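Local coordinates for hemolysin II regulatory protein (Bacillus cereus, PDB 2JJ7) that probably binds DNA as a dimeric TetR-family transcriptional regulator of hemolysin II, at residues T102-E107 with Y121-F126; E131-G136 with H149-I154; T155-F160 with S174-A179. All blocks are in the same frame, centred on the assembly; numbering follows the deposited sequence.

Interaction 1: residues T102-E107 with Y121-F126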
# COMPACT_ATOMS: atom_id res chain seq x y z
N THR B 102 -3.19 -10.94 3.81
CA THR B 102 -3.38 -10.16 5.03
C THR B 102 -2.29 -10.47 6.05
O THR B 102 -1.67 -9.56 6.59
CB THR B 102 -4.76 -10.47 5.66
OG1 THR B 102 -5.78 -9.88 4.84
CG2 THR B 102 -4.87 -9.91 7.08
N LEU B 103 -2.03 -11.76 6.28
CA LEU B 103 -1.08 -12.17 7.31
C LEU B 103 0.35 -11.82 6.95
O LEU B 103 1.11 -11.34 7.80
CB LEU B 103 -1.21 -13.66 7.62
CG LEU B 103 -2.57 -14.11 8.14
CD1 LEU B 103 -2.59 -15.63 8.32
CD2 LEU B 103 -2.95 -13.38 9.43
N ALA B 104 0.73 -12.06 5.68
CA ALA B 104 2.07 -11.70 5.23
C ALA B 104 2.24 -10.21 5.23
O ALA B 104 3.30 -9.73 5.59
CB ALA B 104 2.38 -12.27 3.84
N TYR B 105 1.21 -9.45 4.85
CA TYR B 105 1.34 -7.99 4.88
C TYR B 105 1.69 -7.52 6.29
O TYR B 105 2.66 -6.73 6.46
CB TYR B 105 0.10 -7.27 4.33
CG TYR B 105 0.19 -5.75 4.40
CD1 TYR B 105 0.77 -5.02 3.36
CD2 TYR B 105 -0.28 -5.05 5.52
CE1 TYR B 105 0.86 -3.63 3.43
CE2 TYR B 105 -0.17 -3.68 5.59
CZ TYR B 105 0.38 -2.97 4.54
OH TYR B 105 0.48 -1.60 4.63
N GLU B 106 0.93 -7.99 7.28
CA GLU B 106 1.15 -7.61 8.69
C GLU B 106 2.57 -7.93 9.15
O GLU B 106 3.19 -7.13 9.84
CB GLU B 106 0.14 -8.28 9.63
CG GLU B 106 -1.27 -7.68 9.64
CD GLU B 106 -1.30 -6.15 9.82
OE1 GLU B 106 -0.46 -5.59 10.59
OE2 GLU B 106 -2.17 -5.51 9.18
N GLU B 107 3.07 -9.12 8.79
CA GLU B 107 4.41 -9.55 9.20
C GLU B 107 5.48 -8.74 8.49
O GLU B 107 6.58 -8.54 9.03
CB GLU B 107 4.63 -11.04 8.92
CG GLU B 107 3.67 -11.99 9.66
CD GLU B 107 4.05 -12.25 11.13
OE1 GLU B 107 5.10 -11.74 11.59
OE2 GLU B 107 3.30 -12.97 11.82
N TYR B 121 8.10 -19.70 3.80
CA TYR B 121 6.80 -20.04 3.23
C TYR B 121 6.09 -18.93 2.43
O TYR B 121 5.03 -19.17 1.85
CB TYR B 121 5.90 -20.60 4.32
CG TYR B 121 6.52 -21.78 5.03
CD1 TYR B 121 6.88 -21.70 6.37
CD2 TYR B 121 6.79 -22.97 4.34
CE1 TYR B 121 7.45 -22.80 7.03
CE2 TYR B 121 7.36 -24.06 4.98
CZ TYR B 121 7.69 -23.97 6.32
OH TYR B 121 8.26 -25.06 6.94
N PHE B 122 6.66 -17.74 2.39
CA PHE B 122 6.08 -16.66 1.59
C PHE B 122 7.00 -15.45 1.45
O PHE B 122 7.43 -15.09 0.35
CB PHE B 122 4.71 -16.20 2.14
CG PHE B 122 3.96 -15.30 1.20
CD1 PHE B 122 3.08 -15.84 0.27
CD2 PHE B 122 4.18 -13.92 1.21
CE1 PHE B 122 2.39 -15.01 -0.62
CE2 PHE B 122 3.51 -13.08 0.32
CZ PHE B 122 2.61 -13.63 -0.61
N ILE B 123 7.32 -14.83 2.59
CA ILE B 123 8.01 -13.54 2.59
C ILE B 123 9.40 -13.59 1.95
O ILE B 123 9.80 -12.63 1.28
CB ILE B 123 8.05 -12.94 4.02
CG1 ILE B 123 6.65 -12.49 4.43
CG2 ILE B 123 9.04 -11.75 4.10
CD1 ILE B 123 6.41 -12.42 5.95
N GLY B 124 10.13 -14.69 2.17
CA GLY B 124 11.47 -14.86 1.61
C GLY B 124 11.47 -14.66 0.11
O GLY B 124 12.29 -13.91 -0.43
N SER B 125 10.54 -15.32 -0.58
CA SER B 125 10.44 -15.25 -2.03
C SER B 125 9.85 -13.91 -2.49
O SER B 125 10.24 -13.37 -3.53
CB SER B 125 9.60 -16.40 -2.57
OG SER B 125 10.25 -17.64 -2.35
N PHE B 126 8.91 -13.38 -1.69
CA PHE B 126 8.33 -12.07 -1.94
C PHE B 126 9.40 -10.97 -1.93
O PHE B 126 9.30 -9.98 -2.67
CB PHE B 126 7.21 -11.77 -0.92
CG PHE B 126 6.28 -10.66 -1.35
CD1 PHE B 126 6.43 -9.37 -0.85
CD2 PHE B 126 5.26 -10.90 -2.28
CE1 PHE B 126 5.58 -8.33 -1.27
CE2 PHE B 126 4.39 -9.86 -2.70
CZ PHE B 126 4.54 -8.58 -2.19
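Ile123 and Phe122 approach Ala104 and Glu107, so that a short helix, 123-126, and the residue before it lie against helix 98-109 within the helical, TetR-like C-terminal domain. From CB of Ile123 the chain divides. CG1 lies beside the backbone N and anti to the carbonyl carbon (chi1 -71°), which sends this longer branch toward helix 98-109, where it lies 4.3 Å from CB of Ala104. One bond further on, the extended chain (chi2 156°) brings the terminal methyl CD1 to within 3.7 Å of Glu107 CB, and it also passes 4.1 Å from the backbone O of Ala104. The tip of the isoleucine thus spans one turn of the helix, touching residues three apart. Elsewhere its side chain packs on Ile108.

Phe122, the neighbour of Ile123, meets the same methyl of Ala104 from a different direction. Its ring comes to the methyl obliquely, CD2 lying 3.6 Å from Ala104 CB and CE2 only slightly further. Phe122 is also the N-cap residue of helix 123-126: its O receives the N-H of Phe126 at 3.0 Å, so one residue both starts the helix and supplies an aromatic wall. Ile100 and Leu159 lie around the same ring, and Phe90 meets it edge-to-face.

Alanine suits position 104 because its single methyl lets the backbones come close, with CA of Ala104 6.8 Å from CA of Ile123. Glu107 contributes only its aliphatic root; the chain bends at chi2, and its buried carboxylate forms a salt bridge with Arg114 and hydrogen bonds with Tyr55 and Ser112. The side chains meet across the contact through carbon alone, so cohesion probably rests on close fit and the exclusion of water, while the charge of Glu107 is met elsewhere.

Interaction 2: residues E131-G136 with H149-I154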
# COMPACT_ATOMS: atom_id res chain seq x y z
N GLU B 131 15.43 -6.62 -5.83
CA GLU B 131 16.45 -6.83 -6.87
C GLU B 131 15.89 -6.69 -8.29
O GLU B 131 16.55 -6.17 -9.17
CB GLU B 131 17.23 -8.13 -6.69
CG GLU B 131 16.45 -9.41 -6.91
CD GLU B 131 17.37 -10.61 -7.11
OE1 GLU B 131 18.55 -10.53 -6.74
OE2 GLU B 131 16.92 -11.64 -7.65
N ILE B 132 14.64 -7.12 -8.50
CA ILE B 132 13.99 -6.97 -9.81
C ILE B 132 13.88 -5.48 -10.19
O ILE B 132 14.16 -5.09 -11.34
CB ILE B 132 12.59 -7.62 -9.81
CG1 ILE B 132 12.72 -9.14 -9.64
CG2 ILE B 132 11.89 -7.34 -11.12
CD1 ILE B 132 11.36 -9.88 -9.47
N LEU B 133 13.47 -4.67 -9.22
CA LEU B 133 13.26 -3.23 -9.41
C LEU B 133 14.58 -2.50 -9.63
O LEU B 133 14.66 -1.62 -10.50
CB LEU B 133 12.53 -2.63 -8.20
CG LEU B 133 11.07 -3.04 -7.96
CD1 LEU B 133 10.56 -2.40 -6.66
CD2 LEU B 133 10.19 -2.63 -9.14
N GLN B 134 15.60 -2.86 -8.85
CA GLN B 134 16.94 -2.27 -9.02
C GLN B 134 17.52 -2.61 -10.38
O GLN B 134 18.08 -1.74 -11.04
CB GLN B 134 17.88 -2.73 -7.92
CG GLN B 134 17.50 -2.17 -6.56
CD GLN B 134 18.35 -2.72 -5.44
OE1 GLN B 134 18.68 -3.91 -5.41
NE2 GLN B 134 18.69 -1.85 -4.50
N GLU B 135 17.37 -3.86 -10.82
CA GLU B 135 17.77 -4.25 -12.17
C GLU B 135 17.07 -3.45 -13.28
O GLU B 135 17.72 -2.95 -14.20
CB GLU B 135 17.59 -5.76 -12.38
CG GLU B 135 18.20 -6.28 -13.69
CD GLU B 135 19.72 -6.05 -13.80
OE1 GLU B 135 20.43 -6.12 -12.77
OE2 GLU B 135 20.19 -5.80 -14.93
N GLY B 136 15.74 -3.31 -13.18
CA GLY B 136 14.97 -2.54 -14.16
C GLY B 136 15.34 -1.07 -14.19
O GLY B 136 15.42 -0.46 -15.26
N HIS B 149 9.73 3.05 -1.31
CA HIS B 149 8.36 3.51 -1.44
C HIS B 149 7.63 2.68 -2.48
O HIS B 149 6.46 2.36 -2.29
CB HIS B 149 8.33 4.99 -1.78
CG HIS B 149 8.72 5.88 -0.63
ND1 HIS B 149 7.80 6.40 0.25
CD2 HIS B 149 9.93 6.34 -0.23
CE1 HIS B 149 8.42 7.16 1.14
NE2 HIS B 149 9.72 7.14 0.87
N THR B 150 8.34 2.30 -3.54
CA THR B 150 7.82 1.45 -4.61
C THR B 150 7.57 0.02 -4.12
O THR B 150 6.55 -0.58 -4.43
CB THR B 150 8.77 1.45 -5.82
OG1 THR B 150 9.01 2.81 -6.24
CG2 THR B 150 8.16 0.66 -6.99
N ILE B 151 8.52 -0.52 -3.36
CA ILE B 151 8.32 -1.79 -2.66
C ILE B 151 7.07 -1.71 -1.79
O ILE B 151 6.20 -2.56 -1.90
CB ILE B 151 9.58 -2.20 -1.84
CG1 ILE B 151 10.73 -2.57 -2.81
CG2 ILE B 151 9.26 -3.35 -0.85
CD1 ILE B 151 12.07 -2.74 -2.16
N HIS B 152 6.95 -0.70 -0.94
CA HIS B 152 5.76 -0.63 -0.08
C HIS B 152 4.46 -0.49 -0.91
O HIS B 152 3.45 -1.11 -0.58
CB HIS B 152 5.84 0.47 1.00
CG HIS B 152 4.60 0.52 1.85
ND1 HIS B 152 4.36 -0.40 2.85
CD2 HIS B 152 3.49 1.29 1.77
CE1 HIS B 152 3.18 -0.15 3.39
NE2 HIS B 152 2.63 0.87 2.75
N TRP B 153 4.50 0.33 -1.96
CA TRP B 153 3.34 0.47 -2.86
C TRP B 153 2.87 -0.89 -3.42
O TRP B 153 1.70 -1.25 -3.27
CB TRP B 153 3.65 1.48 -3.97
CG TRP B 153 2.62 1.54 -5.09
CD1 TRP B 153 1.33 1.96 -4.99
CD2 TRP B 153 2.81 1.17 -6.47
NE1 TRP B 153 0.70 1.89 -6.22
CE2 TRP B 153 1.59 1.39 -7.14
CE3 TRP B 153 3.90 0.68 -7.20
CZ2 TRP B 153 1.41 1.13 -8.51
CZ3 TRP B 153 3.73 0.43 -8.57
CH2 TRP B 153 2.50 0.65 -9.20
N ILE B 154 3.78 -1.66 -4.00
CA ILE B 154 3.44 -2.95 -4.60
C ILE B 154 2.99 -3.98 -3.54
O ILE B 154 2.01 -4.74 -3.72
CB ILE B 154 4.64 -3.51 -5.46
CG1 ILE B 154 4.87 -2.64 -6.70
CG2 ILE B 154 4.41 -4.99 -5.84
CD1 ILE B 154 6.10 -3.04 -7.55
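A buried, wholly apolar contact between two helices, carried by Leu133 on one and Thr150, Ile151 and Ile154 on the other, joins helix 129-138 to helix 147-158 about 17 Å from the centre of the chain. The N-to-C directions of the two short segments make an angle of 128°, well away from antiparallel, and their axes are 11.1 Å apart at their closest, a wide separation that a long side chain has to bridge.

Leu133 does so. With CG anti to the carbonyl carbon (chi1 -68°), the stem points at helix 147-158 and the forked end splits between its residues. CD1 is 3.9 Å from CG2 of Thr150 and equally far from CG1 of Ile151, while CD2 reaches toward CD1 of Ile154, more loosely at 4.4 Å. The side chains of Thr150 and Ile151 lie at a slant to the leucine. Leucine fits here because a branched end on a slender stem can serve three residues at once.

Both helices belong to the all-helical C-terminal domain that follows the DNA-binding helix-turn-helix region in TetR-family regulators. Helix 147-158 is also part of the dimer contact: His152 meets His152 of the second subunit, and Trp153 stacks on Phe160 of that subunit.

Threonine at 150 has two sides. Its methyl, anti to the backbone N, faces the leucine, whereas OG1 is hydrogen-bonded to the carbonyl O of Ser146 one turn earlier, a way of burying a hydroxyl in a helix. Ile151 does not aim its CB at the leucine, but its CG1 branch swings nearer. Leu180 of helix 169-181 packs on both Leu133 and Thr150, and Phe144 touches the same pair.

Interaction 3: residues T155-F160 with S174-A179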
# COMPACT_ATOMS: atom_id res chain seq x y z
N THR B 155 3.69 -4.01 -2.41
CA THR B 155 3.34 -4.88 -1.30
C THR B 155 1.89 -4.64 -0.85
O THR B 155 1.12 -5.59 -0.62
CB THR B 155 4.35 -4.66 -0.13
OG1 THR B 155 5.68 -4.99 -0.60
CG2 THR B 155 4.02 -5.52 1.10
N SER B 156 1.51 -3.37 -0.74
CA SER B 156 0.19 -3.02 -0.24
C SER B 156 -0.90 -3.44 -1.21
O SER B 156 -1.95 -3.93 -0.79
CB SER B 156 0.11 -1.53 0.09
OG SER B 156 0.03 -0.75 -1.10
N ILE B 157 -0.67 -3.25 -2.50
CA ILE B 157 -1.70 -3.59 -3.49
C ILE B 157 -1.75 -5.10 -3.84
O ILE B 157 -2.83 -5.66 -4.01
CB ILE B 157 -1.61 -2.71 -4.76
CG1 ILE B 157 -0.28 -2.92 -5.48
CG2 ILE B 157 -1.80 -1.22 -4.37
CD1 ILE B 157 -0.03 -1.92 -6.64
N VAL B 158 -0.59 -5.74 -3.93
CA VAL B 158 -0.53 -7.13 -4.35
C VAL B 158 -1.05 -8.07 -3.25
O VAL B 158 -1.65 -9.12 -3.54
CB VAL B 158 0.91 -7.53 -4.81
CG1 VAL B 158 1.10 -9.05 -4.82
CG2 VAL B 158 1.16 -6.97 -6.20
N LEU B 159 -0.82 -7.69 -1.99
CA LEU B 159 -1.23 -8.57 -0.88
C LEU B 159 -2.64 -8.31 -0.36
O LEU B 159 -3.10 -9.02 0.53
CB LEU B 159 -0.24 -8.49 0.29
CG LEU B 159 1.20 -8.88 -0.04
CD1 LEU B 159 2.06 -8.80 1.22
CD2 LEU B 159 1.23 -10.30 -0.61
N PHE B 160 -3.30 -7.28 -0.88
CA PHE B 160 -4.62 -6.92 -0.37
C PHE B 160 -5.61 -8.00 -0.79
O PHE B 160 -5.80 -8.23 -1.99
CB PHE B 160 -5.05 -5.55 -0.91
CG PHE B 160 -6.33 -5.05 -0.33
CD1 PHE B 160 -7.47 -4.96 -1.12
CD2 PHE B 160 -6.40 -4.70 1.03
CE1 PHE B 160 -8.66 -4.50 -0.58
CE2 PHE B 160 -7.59 -4.25 1.58
CZ PHE B 160 -8.73 -4.15 0.78
N SER B 174 -0.21 -5.97 -15.25
CA SER B 174 0.03 -5.02 -16.35
C SER B 174 0.10 -3.57 -15.90
O SER B 174 0.97 -2.82 -16.34
CB SER B 174 -1.04 -5.14 -17.43
OG SER B 174 -0.81 -6.30 -18.18
N ARG B 175 -0.84 -3.17 -15.04
CA ARG B 175 -0.92 -1.79 -14.58
C ARG B 175 0.24 -1.43 -13.65
O ARG B 175 0.73 -0.29 -13.66
CB ARG B 175 -2.26 -1.51 -13.91
CG ARG B 175 -3.46 -1.57 -14.84
CD ARG B 175 -4.67 -0.84 -14.24
NE ARG B 175 -4.58 0.61 -14.43
CZ ARG B 175 -5.40 1.34 -15.19
NH1 ARG B 175 -5.21 2.64 -15.30
NH2 ARG B 175 -6.41 0.76 -15.83
N ILE B 176 0.68 -2.39 -12.84
CA ILE B 176 1.85 -2.16 -11.99
C ILE B 176 3.11 -1.89 -12.85
O ILE B 176 3.84 -0.94 -12.62
CB ILE B 176 2.07 -3.30 -10.98
CG1 ILE B 176 1.00 -3.25 -9.88
CG2 ILE B 176 3.48 -3.23 -10.39
CD1 ILE B 176 1.00 -4.48 -8.94
N ILE B 177 3.32 -2.74 -13.85
CA ILE B 177 4.45 -2.62 -14.75
C ILE B 177 4.39 -1.31 -15.54
O ILE B 177 5.39 -0.60 -15.65
CB ILE B 177 4.52 -3.84 -15.70
CG1 ILE B 177 4.75 -5.13 -14.88
CG2 ILE B 177 5.59 -3.63 -16.81
CD1 ILE B 177 4.69 -6.42 -15.69
N SER B 178 3.21 -0.97 -16.06
CA SER B 178 3.01 0.29 -16.79
C SER B 178 3.40 1.51 -15.98
O SER B 178 4.05 2.41 -16.50
CB SER B 178 1.56 0.45 -17.20
OG SER B 178 1.29 -0.37 -18.29
N ALA B 179 2.99 1.53 -14.71
CA ALA B 179 3.29 2.64 -13.82
C ALA B 179 4.79 2.79 -13.63
O ALA B 179 5.27 3.91 -13.43
CB ALA B 179 2.59 2.45 -12.48
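The carbonyl O of Ser174 is gripped twice by one residue of the helix whose Ile176 meets Ile157 and Val158. Ser178 N donates to it at 2.9 Å in the ordinary helical bond, and Ser178 OG donates at 3.1 Å. The hydroxyl stands above the carbonyl plane, 37° out of it, and the amide comes from the opposite face. Serine suits this exposed position, since a short side chain can turn back on the preceding turn of its own helix.

The contact itself is apolar. Ile157 and Ile176 reach toward each other tip to tip, their CD1 methyls 3.6 Å apart; Ile157 CD1 also lies 3.7 Å from Ile176 CG1. In Ile157, CG1 sits between the backbone N and the carbonyl carbon (chi1 63°), the crowded position, and from there its extended chain points at its partner. Val158 meets Ile176 from a different direction, at about a right angle, with CG2 3.7 Å from Ile176 CD1. That one methyl is thus shared by two branched residues, whose side chains fill the gap between backbones 9.3 Å apart at the CA atoms of Ile157 and Ile176.

The contact joins helices 147-158 and 169-181 of the TetR-like C-terminal domain. Beside them, Leu87 of helix 79-96 packs on Ile176, Phe126 of helix 123-126 on Val158, and Ser156 of the second subunit on Ile157.

In the fold
The three contacts follow one another along the chain and lie within the C-terminal TetR-like domain. Interactions 2 and 3 share helix 147-158 and have centres 11 Å apart; Trp153 CH2 lies 3.7 Å from Ala179 CB, and Ile154 CD1 is 3.9 Å from Ile176 CG2. Interaction 1 sits near the centre of the chain, its centre about 16 Å from the centre of each of the others, yet touches both. Phe122 CZ comes within 3.6 Å of Leu159 CD2, joining it to interaction 3, and Tyr105 OH lies 3.3 Å from His152 CE1, joining it to interaction 2. Residues of all three also meet the second subunit, so the domain's interior and the dimer contact are built from adjoining helical surfaces.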